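Local structure of putative S-adenosyl-L-methionine-dependent Methyltransferase (Methanococcus maripaludis, 3DLC) at residues Lys7-Lys12 with Val121-Asp126; Lys15-Ile20 with Ser52-Leu57; Asp101-Pro106 with Val127-Arg132. The protein probably transfers a methyl group from S-adenosylmethionine, which it holds in a Rossmann-like domain, to an acceptor that is not firmly known, perhaps a sterol. All blocks are in the same frame, centred on the assembly; numbering follows the deposited sequence. Where two conformers were deposited one is given.

Interaction 1: residues Lys7-Lys12 with Val121-Asp126; sequences KKFDKK and VFFWED. With SAM (S-adenosylmethionine), chain C.
Phe9 and Phe123 meet beside the cofactor as a T-shaped (edge-to-face) aromatic pair, with ring centroids 5.1 Å apart and planes at 83°. Phe9 supplies the edge: its CZ stands over the centre of the Phe123 ring and comes within 3.8 Å of Phe123 CG. With Phe123 CG anti to its carbonyl carbon (chi1 -62°), that ring stands out from its loop and presents a face to Phe9.

Apolar packing extends the pair. The Lys8 side chain bends in its last two torsions and lays its methylene end near the same ring, Lys8 CE being 3.9 Å from Phe123 CD1. The Phe9 ring is itself sandwiched, with Lys8 CB over one face and the ribose over the other, where SAM C2' lies 3.7 Å above the ring plane. Within residues 121-126, Trp124 CD1 approaches the adenine at 3.5 Å from SAM N7.

The polar bonds lie on the 7-12 side: Lys7 N donates to Asp10 OD2 at 2.9 Å, from above the carboxylate plane, across a type II turn, and Asp10 OD1 caps helix 11-22 at Gly13 N. With an alanine here in place of Phe9, one side of the ribose would probably lose the ring that packs on it, and the Phe123 face its edge-on partner.

With ring and methylene carbons touching across the segments, this apolar contact joins two flanks of the cofactor pocket.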
# COMPACT_ATOMS: atom_id res chain seq x y z
N LYS A 7 -9.29 -9.80 -16.36
CA LYS A 7 -8.19 -8.84 -16.36
C LYS A 7 -7.88 -8.46 -14.93
O LYS A 7 -8.68 -8.69 -14.02
CB LYS A 7 -8.53 -7.63 -17.20
CG LYS A 7 -9.74 -6.89 -16.74
CD LYS A 7 -10.14 -5.76 -17.73
CE LYS A 7 -11.50 -5.09 -17.41
NZ LYS A 7 -12.63 -6.02 -17.81
N LYS A 8 -6.71 -7.89 -14.70
CA LYS A 8 -6.33 -7.58 -13.34
C LYS A 8 -7.31 -6.62 -12.67
O LYS A 8 -7.78 -5.65 -13.25
CB LYS A 8 -4.94 -6.97 -13.24
CG LYS A 8 -3.82 -7.90 -13.65
CD LYS A 8 -2.45 -7.41 -13.16
CE LYS A 8 -2.04 -6.08 -13.71
NZ LYS A 8 -1.83 -6.04 -15.20
N PHE A 9 -7.60 -6.96 -11.42
CA PHE A 9 -8.37 -6.12 -10.51
C PHE A 9 -9.86 -6.05 -10.81
O PHE A 9 -10.58 -5.17 -10.32
CB PHE A 9 -7.76 -4.71 -10.33
CG PHE A 9 -6.24 -4.73 -10.29
CD1 PHE A 9 -5.57 -5.53 -9.39
CD2 PHE A 9 -5.51 -3.91 -11.12
CE1 PHE A 9 -4.18 -5.56 -9.34
CE2 PHE A 9 -4.10 -3.91 -11.08
CZ PHE A 9 -3.47 -4.73 -10.20
N ASP A 10 -10.30 -7.00 -11.61
CA ASP A 10 -11.73 -7.14 -11.94
C ASP A 10 -12.47 -7.89 -10.84
O ASP A 10 -11.93 -8.13 -9.77
CB ASP A 10 -11.93 -7.75 -13.33
CG ASP A 10 -11.45 -9.19 -13.46
OD1 ASP A 10 -10.96 -9.78 -12.47
OD2 ASP A 10 -11.62 -9.74 -14.59
N LYS A 11 -13.72 -8.25 -11.07
CA LYS A 11 -14.48 -8.89 -10.01
C LYS A 11 -13.86 -10.20 -9.56
O LYS A 11 -13.71 -10.47 -8.37
CB LYS A 11 -15.92 -9.11 -10.46
CG LYS A 11 -16.80 -9.65 -9.36
CD LYS A 11 -18.27 -9.74 -9.71
CE LYS A 11 -19.06 -10.14 -8.45
NZ LYS A 11 -20.52 -10.24 -8.66
N LYS A 12 -13.48 -11.04 -10.52
CA LYS A 12 -12.85 -12.30 -10.17
C LYS A 12 -11.50 -12.11 -9.48
O LYS A 12 -11.17 -12.82 -8.52
CB LYS A 12 -12.70 -13.11 -11.43
CG LYS A 12 -13.99 -13.67 -11.97
CD LYS A 12 -13.86 -14.34 -13.28
CE LYS A 12 -15.17 -15.01 -13.62
NZ LYS A 12 -15.05 -15.77 -14.84
N VAL A 121 2.32 -0.30 -5.72
CA VAL A 121 3.31 0.49 -6.44
C VAL A 121 3.90 -0.24 -7.63
O VAL A 121 4.28 0.39 -8.61
CB VAL A 121 4.42 1.01 -5.47
CG1 VAL A 121 5.25 -0.14 -4.91
CG2 VAL A 121 5.30 2.04 -6.16
N PHE A 122 3.99 -1.56 -7.54
CA PHE A 122 4.61 -2.39 -8.58
C PHE A 122 3.79 -2.43 -9.85
O PHE A 122 4.29 -2.83 -10.89
CB PHE A 122 4.86 -3.80 -8.04
CG PHE A 122 5.63 -3.81 -6.75
CD1 PHE A 122 6.90 -3.32 -6.67
CD2 PHE A 122 5.03 -4.24 -5.61
CE1 PHE A 122 7.57 -3.30 -5.47
CE2 PHE A 122 5.70 -4.21 -4.39
CZ PHE A 122 6.96 -3.76 -4.33
N PHE A 123 2.55 -1.97 -9.77
CA PHE A 123 1.64 -1.95 -10.93
C PHE A 123 1.47 -0.56 -11.55
O PHE A 123 0.99 -0.46 -12.68
CB PHE A 123 0.24 -2.46 -10.54
CG PHE A 123 0.23 -3.89 -10.07
CD1 PHE A 123 0.42 -4.94 -10.94
CD2 PHE A 123 0.00 -4.19 -8.74
CE1 PHE A 123 0.35 -6.27 -10.46
CE2 PHE A 123 -0.06 -5.47 -8.30
CZ PHE A 123 0.15 -6.51 -9.14
N TRP A 124 1.81 0.50 -10.85
CA TRP A 124 1.48 1.84 -11.33
C TRP A 124 2.14 2.22 -12.62
O TRP A 124 3.33 2.03 -12.77
CB TRP A 124 1.78 2.95 -10.30
CG TRP A 124 1.09 2.77 -9.00
CD1 TRP A 124 -0.03 2.02 -8.74
CD2 TRP A 124 1.47 3.36 -7.76
NE1 TRP A 124 -0.35 2.09 -7.41
CE2 TRP A 124 0.58 2.88 -6.78
CE3 TRP A 124 2.48 4.23 -7.36
CZ2 TRP A 124 0.67 3.26 -5.45
CZ3 TRP A 124 2.59 4.58 -6.03
CH2 TRP A 124 1.69 4.09 -5.09
N GLU A 125 1.34 2.77 -13.53
CA GLU A 125 1.84 3.35 -14.77
C GLU A 125 2.40 4.74 -14.34
O GLU A 125 2.14 5.17 -13.25
CB GLU A 125 0.66 3.48 -15.77
CG GLU A 125 0.04 2.14 -16.17
CD GLU A 125 -1.29 2.24 -16.94
OE1 GLU A 125 -1.79 3.36 -17.19
OE2 GLU A 125 -1.84 1.17 -17.29
N ASP A 126 3.17 5.45 -15.14
CA ASP A 126 3.54 6.81 -14.71
C ASP A 126 3.81 7.12 -13.22
O ASP A 126 3.13 7.92 -12.55
CB ASP A 126 2.50 7.79 -15.24
CG ASP A 126 3.05 9.20 -15.31
OD1 ASP A 126 4.24 9.40 -14.95
OD2 ASP A 126 2.27 10.10 -15.67
N SAM C . -3.13 -3.38 -0.43
CA SAM C . -3.89 -4.65 -0.52
C SAM C . -3.17 -5.74 0.24
O SAM C . -1.98 -5.58 0.51
OXT SAM C . -3.79 -6.76 0.51
CB SAM C . -4.12 -5.03 -1.98
CG SAM C . -2.90 -5.30 -2.79
SD SAM C . -3.38 -5.71 -4.48
CE SAM C . -1.99 -6.76 -4.80
C5' SAM C . -3.01 -4.16 -5.44
C4' SAM C . -4.10 -3.04 -5.49
O4' SAM C . -3.71 -1.74 -6.03
C3' SAM C . -5.41 -3.47 -6.18
O3' SAM C . -6.45 -3.40 -5.25
C2' SAM C . -5.56 -2.44 -7.31
O2' SAM C . -6.87 -2.17 -7.75
C1' SAM C . -4.83 -1.22 -6.73
N9 SAM C . -4.32 -0.29 -7.75
C8 SAM C . -3.49 -0.61 -8.80
N7 SAM C . -3.15 0.51 -9.49
C5 SAM C . -3.79 1.55 -8.88
C6 SAM C . -3.85 2.92 -9.15
N6 SAM C . -3.28 3.52 -10.21
N1 SAM C . -4.55 3.69 -8.28
C2 SAM C . -5.21 3.14 -7.21
N3 SAM C . -5.23 1.81 -6.94
C4 SAM C . -4.50 1.07 -7.77

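Interaction 2: residues Lys15-Ile20 with Ser52-Leu57; sequences KNMDEI and SGPGAL. With SAM (S-adenosylmethionine), chain C.
Pro54, wedged against Met17 and Asp18 of helix 11-22, belongs to the glycine-rich turn that links strand 46-50 to helix 56-64, the cofactor-binding turn of Rossmann-like methyltransferases. It illustrates how such a turn, shaped to hug a ligand on one side, can offer its outer side to a helix.

Pro54 has the largest buried surface of the contact. Its ring lies directly on the helix backbone, with Pro54 CG 3.6 Å from Asp18 N, a fit close enough that the two CA atoms of Pro54 and Asp18 are only 5.4 Å apart. Before it, Gly53 has a positive phi, and a side chain there would collide with the proline ring; its bare CA instead approaches the ribose, 3.2 Å from SAM O3'. Gly53 N is hydrogen-bonded to Asp73, which also binds the cofactor.

Asp18 runs past the ring in the opposite direction, bringing Asp18 OD1 to 3.6 Å from Pro54 CB. Its charge is answered elsewhere: OD2 forms a salt bridge with Lys22, while OD1 accepts from Asn85 ND2, which also donates to Pro54 O. Asn85 thus ties helix and turn together.

Met17, present as selenomethionine, crosses the proline at about a right angle, with Met17 CG 3.6 Å from Pro54 CD. Its CG is anti to the backbone N (chi1 -174°), and the chain then bends over the sulfonium, placing Met17 SE 3.6 Å from the transferable methyl, SAM CE. Beyond it, Met17 CE ends 3.6 Å from the carboxylate oxygen SAM OXT.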
# COMPACT_ATOMS: atom_id res chain seq x y z
N LYS A 15 -11.96 -11.02 -5.87
CA LYS A 15 -12.31 -12.18 -5.05
C LYS A 15 -11.04 -12.97 -4.67
O LYS A 15 -10.89 -13.41 -3.54
CB LYS A 15 -13.32 -13.06 -5.80
CG LYS A 15 -13.70 -14.35 -5.07
CD LYS A 15 -14.75 -15.16 -5.87
CE LYS A 15 -15.14 -16.48 -5.20
NZ LYS A 15 -14.07 -17.50 -5.21
N ASN A 16 -10.16 -13.18 -5.63
CA ASN A 16 -8.92 -13.91 -5.34
C ASN A 16 -8.05 -13.19 -4.32
O ASN A 16 -7.52 -13.81 -3.41
CB ASN A 16 -8.11 -14.12 -6.60
CG ASN A 16 -8.74 -15.07 -7.55
OD1 ASN A 16 -9.68 -15.78 -7.21
ND2 ASN A 16 -8.20 -15.13 -8.75
N MSE A 17 -7.92 -11.88 -4.49
CA MSE A 17 -7.14 -11.09 -3.56
C MSE A 17 -7.76 -11.14 -2.16
O MSE A 17 -7.05 -11.27 -1.15
CB MSE A 17 -7.02 -9.66 -4.05
CG MSE A 17 -6.08 -8.76 -3.21
SE MSE A 17 -4.20 -9.23 -3.30
CE MSE A 17 -3.94 -9.81 -1.47
N ASP A 18 -9.08 -11.02 -2.10
CA ASP A 18 -9.78 -11.06 -0.83
C ASP A 18 -9.55 -12.41 -0.14
O ASP A 18 -9.27 -12.48 1.06
CB ASP A 18 -11.28 -10.86 -1.07
CG ASP A 18 -12.07 -10.76 0.22
OD1 ASP A 18 -11.66 -10.01 1.12
OD2 ASP A 18 -13.15 -11.40 0.30
N GLU A 19 -9.69 -13.49 -0.90
CA GLU A 19 -9.51 -14.83 -0.32
C GLU A 19 -8.12 -15.02 0.24
O GLU A 19 -7.95 -15.57 1.32
CB GLU A 19 -9.85 -15.90 -1.37
CG GLU A 19 -11.35 -15.95 -1.62
CD GLU A 19 -11.79 -16.94 -2.69
OE1 GLU A 19 -10.92 -17.59 -3.32
OE2 GLU A 19 -13.03 -17.01 -2.93
N ILE A 20 -7.12 -14.57 -0.49
CA ILE A 20 -5.72 -14.69 -0.03
C ILE A 20 -5.48 -13.79 1.19
O ILE A 20 -4.85 -14.21 2.18
CB ILE A 20 -4.75 -14.40 -1.17
CG1 ILE A 20 -4.77 -15.58 -2.15
CG2 ILE A 20 -3.31 -14.17 -0.62
CD1 ILE A 20 -4.11 -16.87 -1.63
N SER A 52 -5.70 0.05 -1.62
CA SER A 52 -6.14 -0.64 -0.44
C SER A 52 -6.73 -2.03 -0.69
O SER A 52 -6.76 -2.87 0.22
CB SER A 52 -7.14 0.26 0.31
OG SER A 52 -8.08 0.85 -0.58
N GLY A 53 -7.23 -2.27 -1.90
CA GLY A 53 -7.70 -3.58 -2.26
C GLY A 53 -8.86 -4.01 -1.37
O GLY A 53 -9.77 -3.24 -1.11
N PRO A 54 -8.84 -5.26 -0.88
CA PRO A 54 -9.90 -5.71 0.02
C PRO A 54 -9.90 -5.05 1.41
O PRO A 54 -10.81 -5.30 2.19
CB PRO A 54 -9.64 -7.21 0.16
CG PRO A 54 -8.83 -7.59 -1.04
CD PRO A 54 -7.98 -6.38 -1.30
N GLY A 55 -8.88 -4.22 1.69
CA GLY A 55 -8.85 -3.41 2.88
C GLY A 55 -8.10 -3.92 4.07
O GLY A 55 -8.17 -3.31 5.14
N ALA A 56 -7.37 -5.02 3.94
CA ALA A 56 -6.80 -5.66 5.12
C ALA A 56 -5.76 -4.81 5.83
O ALA A 56 -5.65 -4.91 7.04
CB ALA A 56 -6.25 -7.05 4.80
N LEU A 57 -4.98 -4.01 5.11
CA LEU A 57 -3.97 -3.19 5.81
C LEU A 57 -4.67 -2.07 6.58
O LEU A 57 -4.31 -1.76 7.71
CB LEU A 57 -2.91 -2.62 4.85
CG LEU A 57 -1.78 -1.82 5.50
CD1 LEU A 57 -1.03 -2.65 6.59
CD2 LEU A 57 -0.84 -1.32 4.41
N SAM C . -3.13 -3.38 -0.43
CA SAM C . -3.89 -4.65 -0.52
C SAM C . -3.17 -5.74 0.24
O SAM C . -1.98 -5.58 0.51
OXT SAM C . -3.79 -6.76 0.51
CB SAM C . -4.12 -5.03 -1.98
CG SAM C . -2.90 -5.30 -2.79
SD SAM C . -3.38 -5.71 -4.48
CE SAM C . -1.99 -6.76 -4.80
C5' SAM C . -3.01 -4.16 -5.44
C4' SAM C . -4.10 -3.04 -5.49
O4' SAM C . -3.71 -1.74 -6.03
C3' SAM C . -5.41 -3.47 -6.18
O3' SAM C . -6.45 -3.40 -5.25
C2' SAM C . -5.56 -2.44 -7.31
O2' SAM C . -6.87 -2.17 -7.75
C1' SAM C . -4.83 -1.22 -6.73
N9 SAM C . -4.32 -0.29 -7.75
C8 SAM C . -3.49 -0.61 -8.80
N7 SAM C . -3.15 0.51 -9.49
C5 SAM C . -3.79 1.55 -8.88
C6 SAM C . -3.85 2.92 -9.15
N6 SAM C . -3.28 3.52 -10.21
N1 SAM C . -4.55 3.69 -8.28
C2 SAM C . -5.21 3.14 -7.21
N3 SAM C . -5.23 1.81 -6.94
C4 SAM C . -4.50 1.07 -7.77

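Interaction 3: residues Asp101-Pro106 with Val127-Arg132; sequences DVHNIP and VATAFR. Unlike the reference sequence in segment 127-132: Ala128 (reference Thr). With SAM (S-adenosylmethionine), chain C.
Asp101 OD1 is gripped by three N-H groups, two of them from His103, the residue that packs on helix 127-137. The site is the adenine end of a Rossmann-like methyltransferase pocket, in the loop after strand 95-99, and shows how one carboxylate oxygen can order both a loop and a ligand. The backbone His103 N donates to Asp101 OD1 at 2.9 Å on the anti side, closing an Asx turn. The ring joins at 2.7 Å from His103 ND1 to Asp101 OD1, on the syn side and from the same face of the carboxylate plane, Asp101 OD1 standing somewhat out of the imidazole plane. The third donor is the adenine amino group, with SAM N6 3.0 Å from Asp101 OD1. Next in the chain, Val102 N donates to SAM N1 in a nearly straight bond (168°), so the loop reads both the amino group and the adjacent ring nitrogen.

The type I turn from Asp101 to Asn104 rests on the helix through apolar contacts. Ala130 lets the chains come close, its CA 4.6 Å from that of His103. Val102 CG1 touches Ala130 CB at 3.9 Å and lies over one imidazole face, toward its rim. Held by Asp101 at ND1, and probably by Glu125 O at NE2, the His103 ring is likely to be restrained in rotation and turns CD2 toward the helix, 3.8 Å from Ala130 N. Thr129 uses its hydroxyl on Asp126; chi1 of -63° leaves CG2 anti to the backbone N, and Thr129 CG2 lies 3.8 Å from His103 O.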
# COMPACT_ATOMS: atom_id res chain seq x y z
N ASP A 101 -7.71 7.09 -8.18
CA ASP A 101 -6.42 6.69 -8.74
C ASP A 101 -5.29 7.50 -8.14
O ASP A 101 -5.42 8.73 -7.93
CB ASP A 101 -6.50 6.94 -10.27
CG ASP A 101 -5.46 6.24 -11.08
OD1 ASP A 101 -4.26 6.35 -10.77
OD2 ASP A 101 -5.85 5.54 -12.04
N VAL A 102 -4.18 6.83 -7.87
CA VAL A 102 -2.99 7.47 -7.32
C VAL A 102 -2.49 8.62 -8.22
O VAL A 102 -1.80 9.52 -7.76
CB VAL A 102 -1.86 6.42 -7.08
CG1 VAL A 102 -1.31 5.86 -8.39
CG2 VAL A 102 -0.77 7.03 -6.20
N HIS A 103 -2.84 8.58 -9.50
CA HIS A 103 -2.38 9.62 -10.42
C HIS A 103 -3.24 10.87 -10.38
O HIS A 103 -2.91 11.86 -11.04
CB HIS A 103 -2.33 9.12 -11.86
CG HIS A 103 -1.41 7.96 -12.05
ND1 HIS A 103 -1.85 6.67 -11.95
CD2 HIS A 103 -0.08 7.90 -12.25
CE1 HIS A 103 -0.82 5.85 -12.16
NE2 HIS A 103 0.27 6.58 -12.33
N ASN A 104 -4.32 10.85 -9.61
CA ASN A 104 -5.20 12.01 -9.50
C ASN A 104 -6.03 11.84 -8.24
O ASN A 104 -7.21 11.52 -8.26
CB ASN A 104 -6.06 12.11 -10.76
CG ASN A 104 -6.92 13.32 -10.74
OD1 ASN A 104 -6.44 14.39 -10.42
ND2 ASN A 104 -8.20 13.18 -11.11
N ILE A 105 -5.36 12.02 -7.12
CA ILE A 105 -5.94 11.66 -5.83
C ILE A 105 -6.98 12.68 -5.39
O ILE A 105 -6.65 13.87 -5.32
CB ILE A 105 -4.86 11.53 -4.74
CG1 ILE A 105 -3.79 10.52 -5.16
CG2 ILE A 105 -5.51 11.13 -3.39
CD1 ILE A 105 -2.58 10.40 -4.19
N PRO A 106 -8.20 12.25 -5.08
CA PRO A 106 -9.28 13.19 -4.71
C PRO A 106 -9.24 13.57 -3.24
O PRO A 106 -10.19 13.38 -2.48
CB PRO A 106 -10.54 12.41 -5.05
CG PRO A 106 -10.19 11.02 -4.71
CD PRO A 106 -8.73 10.87 -5.17
N VAL A 127 4.88 6.51 -12.74
CA VAL A 127 5.22 6.63 -11.34
C VAL A 127 5.66 8.04 -10.94
O VAL A 127 5.47 8.42 -9.79
CB VAL A 127 6.22 5.57 -10.87
CG1 VAL A 127 5.53 4.18 -10.90
CG2 VAL A 127 7.49 5.59 -11.69
N ALA A 128 6.20 8.82 -11.87
CA ALA A 128 6.57 10.20 -11.55
C ALA A 128 5.32 10.98 -11.13
O ALA A 128 5.31 11.70 -10.13
CB ALA A 128 7.23 10.88 -12.73
N THR A 129 4.25 10.86 -11.91
CA THR A 129 3.01 11.54 -11.59
C THR A 129 2.43 11.02 -10.28
O THR A 129 1.94 11.80 -9.45
CB THR A 129 2.00 11.39 -12.74
OG1 THR A 129 2.55 12.04 -13.88
CG2 THR A 129 0.63 11.96 -12.39
N ALA A 130 2.47 9.71 -10.09
CA ALA A 130 1.94 9.11 -8.86
C ALA A 130 2.65 9.69 -7.63
O ALA A 130 2.02 10.06 -6.66
CB ALA A 130 2.10 7.60 -8.89
N PHE A 131 3.99 9.74 -7.67
CA PHE A 131 4.73 10.27 -6.53
C PHE A 131 4.60 11.76 -6.32
O PHE A 131 4.63 12.22 -5.20
CB PHE A 131 6.17 9.76 -6.51
CG PHE A 131 6.26 8.36 -5.92
CD1 PHE A 131 6.30 8.18 -4.54
CD2 PHE A 131 6.15 7.24 -6.73
CE1 PHE A 131 6.30 6.92 -4.01
CE2 PHE A 131 6.15 5.97 -6.18
CZ PHE A 131 6.21 5.82 -4.83
N ARG A 132 4.38 12.52 -7.38
CA ARG A 132 4.03 13.94 -7.21
C ARG A 132 2.70 14.09 -6.48
O ARG A 132 2.54 14.97 -5.63
CB ARG A 132 4.02 14.67 -8.55
CG ARG A 132 5.45 14.97 -9.05
CD ARG A 132 5.41 15.80 -10.34
NE ARG A 132 6.71 16.41 -10.60
CZ ARG A 132 7.70 15.83 -11.22
NH1 ARG A 132 7.54 14.68 -11.83
NH2 ARG A 132 8.88 16.42 -11.26
N SAM C . -3.13 -3.38 -0.43
CA SAM C . -3.89 -4.65 -0.52
C SAM C . -3.17 -5.74 0.24
O SAM C . -1.98 -5.58 0.51
OXT SAM C . -3.79 -6.76 0.51
CB SAM C . -4.12 -5.03 -1.98
CG SAM C . -2.90 -5.30 -2.79
SD SAM C . -3.38 -5.71 -4.48
CE SAM C . -1.99 -6.76 -4.80
C5' SAM C . -3.01 -4.16 -5.44
C4' SAM C . -4.10 -3.04 -5.49
O4' SAM C . -3.71 -1.74 -6.03
C3' SAM C . -5.41 -3.47 -6.18
O3' SAM C . -6.45 -3.40 -5.25
C2' SAM C . -5.56 -2.44 -7.31
O2' SAM C . -6.87 -2.17 -7.75
C1' SAM C . -4.83 -1.22 -6.73
N9 SAM C . -4.32 -0.29 -7.75
C8 SAM C . -3.49 -0.61 -8.80
N7 SAM C . -3.15 0.51 -9.49
C5 SAM C . -3.79 1.55 -8.88
C6 SAM C . -3.85 2.92 -9.15
N6 SAM C . -3.28 3.52 -10.21
N1 SAM C . -4.55 3.69 -8.28
C2 SAM C . -5.21 3.14 -7.21
N3 SAM C . -5.23 1.81 -6.94
C4 SAM C . -4.50 1.07 -7.77

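Overall arrangement
All three contacts border the same cofactor. Interaction 1 is a surface contact between aromatic and methylene groups, bridging from the N-terminal segment to the loop before helix 127-137, whereas interactions 2 and 3 are partly buried, each setting a cofactor-binding turn against a helix. Interaction 1 touches just before helix 11-22 and interaction 2 farther along it, the latter reaching the methionine part of the cofactor as well as the ribose. Interactions 1 and 3 touch directly, Trp124 packing on Val102 and Ala130. Interactions 2 and 3, about 22 Å apart between centres, do not touch each other, and both border the ligand; polar recognition of adenine marks the latter contact.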